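Local coordinates for protein tRNA (guanine(26)-N(2))-dimethyltransferase (Pyrococcus horikoshii, PDB 2DUL) that probably uses S-adenosyl-L-methionine to dimethylate N2 of guanine 26 in tRNA, as a member of the Trm1 family of class I-like methyltransferases, at residues V6-A11 against G62-L67; I38-L43 against A66-A71; V26-R31 against S56-R61. All blocks are in the same frame, centred on the assembly; numbering follows the deposited sequence.

Overall arrangement
Helix 60-68, with the turn that leads into it, takes part in all three contacts. Contact 2 is buried: it brings helix 33-46 against the end of helix 60-68 and is van der Waals contact of methyl and methylene groups with one another and with carbonyl and carboxylate oxygens. Contacts 1 and 3 are only partly buried. In contact 1 the turn of the N-terminal hairpin combines a salt bridge with methyl packing; in contact 3 the 26-31 loop meets the 56-59 turn through methyl groups and a bridging water. Polar bonds join neighbouring contacts: Glu-8 accepts from the Tyr-28 hydroxyl between contacts 1 and 3, and Glu-68 from Lys-10 N between contacts 1 and 2.

Contact 1 of 3, residues V6-A11 against G62-L67; sequences VQEGKA and GIRFAL
Ile-63 opens the contact between helix 60-68 and the tip of the N-terminal beta-hairpin, whose strands 4-8 and 11-15 are joined by a type II' turn from Glu-8 to Ala-11. Its CG2, anti to the backbone N, meets Ala-11 CB at 3.6 Å.

One helical residue on, Arg-64 runs its CG past Ala-11 CB and bends at chi3 (60°), which brings the guanidinium under the turn. NH1 donates to Glu-8 OE1 at 2.9 Å, a salt bridge with an N-H...O angle of 147°. The oxygen lies near the guanidinium plane and receives on its anti lone pair, while the carboxylate is turned 79° from that plane. Gly-9 CA sits over one guanidinium face, toward its rim. Both charges have further mates: Arg-36 for Glu-8, and for Arg-64 both Asp-37, at NH2, and Glu-68, at NE. With a leucine here, Glu-8, Asp-37 and Glu-68 would each probably lose a charged mate, leaving three carboxylates less well balanced.

Leu-67, a helical turn later, finishes the packing with a single methyl, CD1, which lies 3.5 Å from Lys-10 O and 3.6 Å from Ala-11 CA.

Contact 2 of 3, residues I38-L43 against A66-A71; sequences IVVVLL and ALETPA
The Glu-68 carboxylate, the flat group of this contact, meets Val-40 at one oxygen: the CG1 methyl of Val-40 comes to OE1 at 3.8 Å, from one side of the carboxylate plane and tilted well out of it. Arg-64 grips both oxygens, NE bonding OE2 and NH2 bonding OE1, and the backbone N of Lys-10 adds a bond to OE2, so the carboxylate is fixed from beyond the contact. The same Val-40 methyl also rests on Glu-68 CB at 3.9 Å.

Next along the chain comes Thr-69, the first residue to leave helical geometry at the end of helix 60-68. Its two branches divide the work. CG2 lies against Leu-43 CB at 3.8 Å and near Val-40 O, whereas OG1, placed between the backbone N and carbonyl carbon (chi1 77°), turns back to its own chain. There it bonds Phe-65 O and accepts from Ala-71 N at 3.3 Å with an angle of 161°, forming an ST turn that shapes the exit from the helix. Beyond it, Pro-70 CD touches Leu-43 O at 3.8 Å. Asn-44 adds a polar stitch, its ND2 bonding both Val-40 O and Glu-68 O.

In the Rossmann-like methyltransferase fold these two helices precede and follow strand 50-53. Val-39 and Leu-43 pack on Phe-65 of helix 60-68 and on Phe-134 of strand 132-137, while Ile-38, Val-41 and Leu-42 meet Met-290 of helix 284-295.

Contact 3 of 3, residues V26-R31 against S56-R61; sequences VFYNPR and SATGIR
Val-26 points one methyl straight at the 56-59 turn. With CG1 anti to the backbone N (chi1 -174°), that methyl presses on Ala-57 C at 3.3 Å and on Thr-58 CG2 at 3.6 Å, while Ala-57 CB lies 3.4 Å from Phe-27 O. Thr-58 faces the loop with both branches. CG2 lies near Phe-27 O and beside Tyr-28 CB, and OG1 shares a water with the same carbonyl: the water donates to Phe-27 O at 2.8 Å and is 2.7 Å from OG1.

The type II' turn from Ser-56 to Gly-59 follows the first strand of the Rossmann-like sheet and leads into helix 60-68, the place where class I methyltransferases form the cofactor loop. Arg-61 is a predicted S-adenosyl-L-methionine ligand, and Ala-57 N bonds Asp-78, another. Thr-58 OG1 also accepts from Ile-60 N at 3.3 Å, an ST turn at the start of the helix.

Tyr-28 crosses Thr-58 obliquely. The water and Ile-60 CG2 lie at the edge of the Tyr-28 ring, close to its plane, with CG2 4.3 Å from Tyr-28 CE1. Farther out, the Tyr-28 hydroxyl bonds Glu-8 OE2 of the hairpin.

Contact 1 of 3, residues V6-A11 against G62-L67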
loop_
_atom_site.group_PDB
_atom_site.type_symbol
_atom_site.label_atom_id
_atom_site.label_comp_id
_atom_site.label_asym_id
_atom_site.label_seq_id
_atom_site.Cartn_x
_atom_site.Cartn_y
_atom_site.Cartn_z
ATOM N N VAL A 6 14.631 19.060 -11.140
ATOM C CA VAL A 6 13.347 19.208 -10.466
ATOM C C VAL A 6 13.507 18.981 -8.967
ATOM O O VAL A 6 14.485 18.383 -8.519
ATOM C CB VAL A 6 12.304 18.205 -11.009
ATOM C CG1 VAL A 6 12.052 18.465 -12.489
ATOM C CG2 VAL A 6 12.790 16.779 -10.796
ATOM N N GLN A 7 12.547 19.467 -8.193
ATOM C CA GLN A 7 12.596 19.301 -6.750
ATOM C C GLN A 7 11.318 18.674 -6.209
ATOM O O GLN A 7 10.217 19.004 -6.649
ATOM C CB GLN A 7 12.832 20.649 -6.070
ATOM C CG GLN A 7 12.901 20.560 -4.559
ATOM C CD GLN A 7 13.303 21.867 -3.915
ATOM O OE1 GLN A 7 12.658 22.897 -4.119
ATOM N NE2 GLN A 7 14.377 21.835 -3.131
ATOM N N GLU A 8 11.480 17.756 -5.262
ATOM C CA GLU A 8 10.357 17.081 -4.624
ATOM C C GLU A 8 10.704 16.956 -3.148
ATOM O O GLU A 8 11.652 16.260 -2.786
ATOM C CB GLU A 8 10.131 15.690 -5.221
ATOM C CG GLU A 8 9.096 14.875 -4.448
ATOM C CD GLU A 8 8.833 13.506 -5.045
ATOM O OE1 GLU A 8 8.544 12.578 -4.261
ATOM O OE2 GLU A 8 8.896 13.356 -6.288
ATOM N N GLY A 9 9.933 17.630 -2.300
ATOM C CA GLY A 9 10.217 17.597 -0.878
ATOM C C GLY A 9 11.535 18.320 -0.667
ATOM O O GLY A 9 11.794 19.338 -1.311
ATOM N N LYS A 10 12.380 17.797 0.216
ATOM C CA LYS A 10 13.674 18.415 0.477
ATOM C C LYS A 10 14.740 17.981 -0.531
ATOM O O LYS A 10 15.889 18.409 -0.451
ATOM C CB LYS A 10 14.144 18.070 1.895
ATOM C CG LYS A 10 13.286 18.682 2.992
ATOM C CD LYS A 10 13.823 18.340 4.373
ATOM C CE LYS A 10 12.968 18.968 5.467
ATOM N NZ LYS A 10 13.394 18.512 6.822
ATOM N N ALA A 11 14.353 17.144 -1.487
ATOM C CA ALA A 11 15.299 16.648 -2.479
ATOM C C ALA A 11 15.303 17.395 -3.809
ATOM O O ALA A 11 14.262 17.814 -4.309
ATOM C CB ALA A 11 15.047 15.164 -2.734
ATOM N N GLY A 62 14.675 6.880 -2.220
ATOM C CA GLY A 62 15.746 6.702 -1.255
ATOM C C GLY A 62 16.361 8.020 -0.801
ATOM O O GLY A 62 16.706 8.184 0.369
ATOM N N ILE A 63 16.508 8.964 -1.724
ATOM C CA ILE A 63 17.075 10.262 -1.373
ATOM C C ILE A 63 16.168 10.966 -0.365
ATOM O O ILE A 63 16.648 11.554 0.606
ATOM C CB ILE A 63 17.270 11.142 -2.629
ATOM C CG1 ILE A 63 18.428 10.584 -3.462
ATOM C CG2 ILE A 63 17.559 12.588 -2.225
ATOM C CD1 ILE A 63 18.504 11.139 -4.870
ATOM N N ARG A 64 14.856 10.901 -0.576
ATOM C CA ARG A 64 13.941 11.538 0.366
ATOM C C ARG A 64 13.958 10.799 1.705
ATOM O O ARG A 64 13.831 11.416 2.762
ATOM C CB ARG A 64 12.525 11.600 -0.210
ATOM C CG ARG A 64 12.415 12.553 -1.396
ATOM C CD ARG A 64 10.968 12.872 -1.705
ATOM N NE ARG A 64 10.303 13.508 -0.571
ATOM C CZ ARG A 64 8.986 13.650 -0.464
ATOM N NH1 ARG A 64 8.187 13.204 -1.427
ATOM N NH2 ARG A 64 8.464 14.224 0.613
ATOM N N PHE A 65 14.119 9.480 1.671
ATOM C CA PHE A 65 14.192 8.710 2.917
ATOM C C PHE A 65 15.371 9.245 3.731
ATOM O O PHE A 65 15.254 9.505 4.928
ATOM C CB PHE A 65 14.441 7.226 2.629
ATOM C CG PHE A 65 13.237 6.482 2.115
ATOM C CD1 PHE A 65 13.372 5.175 1.648
ATOM C CD2 PHE A 65 11.974 7.070 2.105
ATOM C CE1 PHE A 65 12.269 4.464 1.177
ATOM C CE2 PHE A 65 10.865 6.367 1.637
ATOM C CZ PHE A 65 11.014 5.062 1.172
ATOM N N ALA A 66 16.508 9.405 3.061
ATOM C CA ALA A 66 17.722 9.892 3.704
ATOM C C ALA A 66 17.600 11.336 4.199
ATOM O O ALA A 66 18.041 11.659 5.306
ATOM C CB ALA A 66 18.906 9.767 2.740
ATOM N N LEU A 67 16.990 12.198 3.391
ATOM C CA LEU A 67 16.843 13.606 3.765
ATOM C C LEU A 67 15.694 13.937 4.710
ATOM O O LEU A 67 15.767 14.924 5.447
ATOM C CB LEU A 67 16.673 14.479 2.513
ATOM C CG LEU A 67 17.818 14.613 1.512
ATOM C CD1 LEU A 67 17.302 15.290 0.240
ATOM C CD2 LEU A 67 18.960 15.410 2.128
#

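Contact 2 of 3, residues I38-L43 against A66-A71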
loop_
_atom_site.group_PDB
_atom_site.type_symbol
_atom_site.label_atom_id
_atom_site.label_comp_id
_atom_site.label_asym_id
_atom_site.label_seq_id
_atom_site.Cartn_x
_atom_site.Cartn_y
_atom_site.Cartn_z
ATOM N N ILE A 38 3.596 10.001 1.767
ATOM C CA ILE A 38 2.970 9.075 2.707
ATOM C C ILE A 38 3.998 8.194 3.402
ATOM O O ILE A 38 3.990 8.070 4.630
ATOM C CB ILE A 38 1.916 8.170 1.997
ATOM C CG1 ILE A 38 0.868 9.037 1.298
ATOM C CG2 ILE A 38 1.235 7.251 3.006
ATOM C CD1 ILE A 38 0.135 9.985 2.220
ATOM N N VAL A 39 4.888 7.584 2.627
ATOM C CA VAL A 39 5.898 6.723 3.225
ATOM C C VAL A 39 6.845 7.539 4.114
ATOM O O VAL A 39 7.254 7.076 5.185
ATOM C CB VAL A 39 6.684 5.914 2.138
ATOM C CG1 VAL A 39 7.349 6.843 1.146
ATOM C CG2 VAL A 39 7.706 5.009 2.808
ATOM N N VAL A 40 7.178 8.754 3.689
ATOM C CA VAL A 40 8.051 9.620 4.484
ATOM C C VAL A 40 7.391 9.881 5.838
ATOM O O VAL A 40 8.045 9.832 6.884
ATOM C CB VAL A 40 8.313 10.973 3.766
ATOM C CG1 VAL A 40 8.825 12.021 4.757
ATOM C CG2 VAL A 40 9.339 10.773 2.662
ATOM N N VAL A 41 6.087 10.145 5.815
ATOM C CA VAL A 41 5.351 10.398 7.047
ATOM C C VAL A 41 5.398 9.170 7.947
ATOM O O VAL A 41 5.705 9.266 9.137
ATOM C CB VAL A 41 3.878 10.752 6.756
ATOM C CG1 VAL A 41 3.082 10.801 8.062
ATOM C CG2 VAL A 41 3.802 12.097 6.046
ATOM N N LEU A 42 5.106 8.014 7.361
ATOM C CA LEU A 42 5.107 6.761 8.101
ATOM C C LEU A 42 6.456 6.466 8.741
ATOM O O LEU A 42 6.525 6.096 9.915
ATOM C CB LEU A 42 4.709 5.602 7.178
ATOM C CG LEU A 42 4.633 4.221 7.843
ATOM C CD1 LEU A 42 3.643 4.269 9.002
ATOM C CD2 LEU A 42 4.216 3.169 6.822
ATOM N N LEU A 43 7.530 6.632 7.977
ATOM C CA LEU A 43 8.862 6.357 8.494
ATOM C C LEU A 43 9.230 7.261 9.664
ATOM O O LEU A 43 10.028 6.877 10.518
ATOM C CB LEU A 43 9.909 6.468 7.377
ATOM C CG LEU A 43 10.247 5.156 6.650
ATOM C CD1 LEU A 43 8.985 4.400 6.281
ATOM C CD2 LEU A 43 11.077 5.463 5.415
ATOM N N ALA A 66 16.508 9.405 3.061
ATOM C CA ALA A 66 17.722 9.892 3.704
ATOM C C ALA A 66 17.600 11.336 4.199
ATOM O O ALA A 66 18.041 11.659 5.306
ATOM C CB ALA A 66 18.906 9.767 2.740
ATOM N N LEU A 67 16.990 12.198 3.391
ATOM C CA LEU A 67 16.843 13.606 3.765
ATOM C C LEU A 67 15.694 13.937 4.710
ATOM O O LEU A 67 15.767 14.924 5.447
ATOM C CB LEU A 67 16.673 14.479 2.513
ATOM C CG LEU A 67 17.818 14.613 1.512
ATOM C CD1 LEU A 67 17.302 15.290 0.240
ATOM C CD2 LEU A 67 18.960 15.410 2.128
ATOM N N GLU A 68 14.643 13.121 4.706
ATOM C CA GLU A 68 13.465 13.429 5.508
ATOM C C GLU A 68 13.005 12.454 6.587
ATOM O O GLU A 68 11.956 12.665 7.190
ATOM C CB GLU A 68 12.297 13.702 4.556
ATOM C CG GLU A 68 12.608 14.772 3.517
ATOM C CD GLU A 68 11.530 14.906 2.456
ATOM O OE1 GLU A 68 10.334 14.917 2.821
ATOM O OE2 GLU A 68 11.879 15.008 1.257
ATOM N N THR A 69 13.768 11.401 6.844
ATOM C CA THR A 69 13.364 10.438 7.862
ATOM C C THR A 69 14.551 10.048 8.730
ATOM O O THR A 69 15.695 10.349 8.400
ATOM C CB THR A 69 12.784 9.156 7.228
ATOM O OG1 THR A 69 13.853 8.338 6.736
ATOM C CG2 THR A 69 11.852 9.507 6.072
ATOM N N PRO A 70 14.290 9.373 9.860
ATOM C CA PRO A 70 15.342 8.937 10.784
ATOM C C PRO A 70 16.184 7.768 10.261
ATOM O O PRO A 70 17.036 7.243 10.982
ATOM C CB PRO A 70 14.557 8.551 12.044
ATOM C CG PRO A 70 13.315 9.390 11.951
ATOM C CD PRO A 70 12.966 9.249 10.492
ATOM N N ALA A 71 15.945 7.353 9.020
ATOM C CA ALA A 71 16.708 6.245 8.447
ATOM C C ALA A 71 18.198 6.570 8.532
ATOM O O ALA A 71 18.612 7.687 8.227
ATOM C CB ALA A 71 16.294 6.012 6.986
#

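Contact 3 of 3, residues V26-R31 against S56-R61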
loop_
_atom_site.group_PDB
_atom_site.type_symbol
_atom_site.label_atom_id
_atom_site.label_comp_id
_atom_site.label_asym_id
_atom_site.label_seq_id
_atom_site.Cartn_x
_atom_site.Cartn_y
_atom_site.Cartn_z
ATOM N N VAL A 26 15.298 7.184 -17.796
ATOM C CA VAL A 26 15.012 6.864 -16.402
ATOM C C VAL A 26 13.657 7.457 -16.028
ATOM O O VAL A 26 13.444 8.665 -16.130
ATOM C CB VAL A 26 16.095 7.431 -15.461
ATOM C CG1 VAL A 26 15.845 6.953 -14.037
ATOM C CG2 VAL A 26 17.477 6.999 -15.936
ATOM N N PHE A 27 12.751 6.592 -15.592
ATOM C CA PHE A 27 11.394 6.979 -15.223
ATOM C C PHE A 27 11.247 7.842 -13.972
ATOM O O PHE A 27 11.872 7.586 -12.940
ATOM C CB PHE A 27 10.542 5.714 -15.047
ATOM C CG PHE A 27 9.082 5.984 -14.786
ATOM C CD1 PHE A 27 8.237 6.384 -15.820
ATOM C CD2 PHE A 27 8.548 5.828 -13.509
ATOM C CE1 PHE A 27 6.878 6.619 -15.584
ATOM C CE2 PHE A 27 7.194 6.061 -13.262
ATOM C CZ PHE A 27 6.357 6.456 -14.301
ATOM N N TYR A 28 10.412 8.870 -14.087
ATOM C CA TYR A 28 10.090 9.759 -12.977
ATOM C C TYR A 28 8.654 10.232 -13.156
ATOM O O TYR A 28 8.293 10.769 -14.206
ATOM C CB TYR A 28 11.001 10.987 -12.914
ATOM C CG TYR A 28 10.586 11.929 -11.800
ATOM C CD1 TYR A 28 10.674 11.537 -10.463
ATOM C CD2 TYR A 28 10.026 13.179 -12.083
ATOM C CE1 TYR A 28 10.208 12.357 -9.436
ATOM C CE2 TYR A 28 9.555 14.009 -11.064
ATOM C CZ TYR A 28 9.646 13.590 -9.743
ATOM O OH TYR A 28 9.151 14.382 -8.731
ATOM N N ASN A 29 7.838 10.032 -12.131
ATOM C CA ASN A 29 6.445 10.448 -12.182
ATOM C C ASN A 29 6.153 11.368 -11.005
ATOM O O ASN A 29 6.078 10.919 -9.860
ATOM C CB ASN A 29 5.531 9.225 -12.124
ATOM C CG ASN A 29 4.066 9.582 -12.270
ATOM O OD1 ASN A 29 3.687 10.750 -12.194
ATOM N ND2 ASN A 29 3.231 8.569 -12.476
ATOM N N PRO A 30 5.993 12.675 -11.270
ATOM C CA PRO A 30 5.709 13.637 -10.201
ATOM C C PRO A 30 4.409 13.322 -9.468
ATOM O O PRO A 30 4.238 13.678 -8.300
ATOM C CB PRO A 30 5.663 14.976 -10.941
ATOM C CG PRO A 30 5.209 14.589 -12.318
ATOM C CD PRO A 30 6.010 13.339 -12.587
ATOM N N ARG A 31 3.495 12.643 -10.154
ATOM C CA ARG A 31 2.222 12.284 -9.544
ATOM C C ARG A 31 2.454 11.318 -8.379
ATOM O O ARG A 31 1.593 11.167 -7.511
ATOM C CB ARG A 31 1.292 11.644 -10.585
ATOM C CG ARG A 31 0.891 12.589 -11.726
ATOM C CD ARG A 31 0.021 11.876 -12.759
ATOM N NE ARG A 31 -1.284 11.490 -12.224
ATOM C CZ ARG A 31 -2.308 12.322 -12.069
ATOM N NH1 ARG A 31 -2.188 13.599 -12.408
ATOM N NH2 ARG A 31 -3.459 11.880 -11.578
ATOM N N SER A 56 14.702 1.947 -7.559
ATOM C CA SER A 56 14.881 3.393 -7.452
ATOM C C SER A 56 14.742 4.324 -8.649
ATOM O O SER A 56 14.381 5.486 -8.469
ATOM C CB SER A 56 16.238 3.677 -6.802
ATOM O OG SER A 56 16.401 2.914 -5.623
ATOM N N ALA A 57 15.060 3.851 -9.849
ATOM C CA ALA A 57 14.977 4.706 -11.041
ATOM C C ALA A 57 15.887 5.929 -10.872
ATOM O O ALA A 57 17.112 5.815 -10.976
ATOM C CB ALA A 57 13.533 5.145 -11.276
ATOM N N THR A 58 15.302 7.095 -10.602
ATOM C CA THR A 58 16.100 8.313 -10.426
ATOM C C THR A 58 16.734 8.369 -9.038
ATOM O O THR A 58 17.684 9.121 -8.813
ATOM C CB THR A 58 15.251 9.589 -10.591
ATOM O OG1 THR A 58 14.299 9.668 -9.522
ATOM C CG2 THR A 58 14.512 9.577 -11.926
ATOM N N GLY A 59 16.192 7.575 -8.115
ATOM C CA GLY A 59 16.697 7.545 -6.750
ATOM C C GLY A 59 15.925 8.457 -5.810
ATOM O O GLY A 59 16.241 8.553 -4.624
ATOM N N ILE A 60 14.894 9.115 -6.331
ATOM C CA ILE A 60 14.097 10.044 -5.533
ATOM C C ILE A 60 13.567 9.493 -4.211
ATOM O O ILE A 60 13.621 10.180 -3.190
ATOM C CB ILE A 60 12.899 10.609 -6.353
ATOM C CG1 ILE A 60 12.098 11.595 -5.497
ATOM C CG2 ILE A 60 11.996 9.478 -6.825
ATOM C CD1 ILE A 60 12.889 12.815 -5.053
ATOM N N ARG A 61 13.063 8.264 -4.217
ATOM C CA ARG A 61 12.512 7.687 -2.990
ATOM C C ARG A 61 13.573 7.555 -1.902
ATOM O O ARG A 61 13.391 8.059 -0.796
ATOM C CB ARG A 61 11.876 6.321 -3.276
ATOM C CG ARG A 61 11.038 5.762 -2.133
ATOM C CD ARG A 61 10.379 4.444 -2.529
ATOM N NE ARG A 61 9.477 4.600 -3.667
ATOM C CZ ARG A 61 8.176 4.863 -3.573
ATOM N NH1 ARG A 61 7.455 4.992 -4.675
ATOM N NH2 ARG A 61 7.589 4.973 -2.385
HETATM O O HOH W 1 12.158 8.124 -10.232
#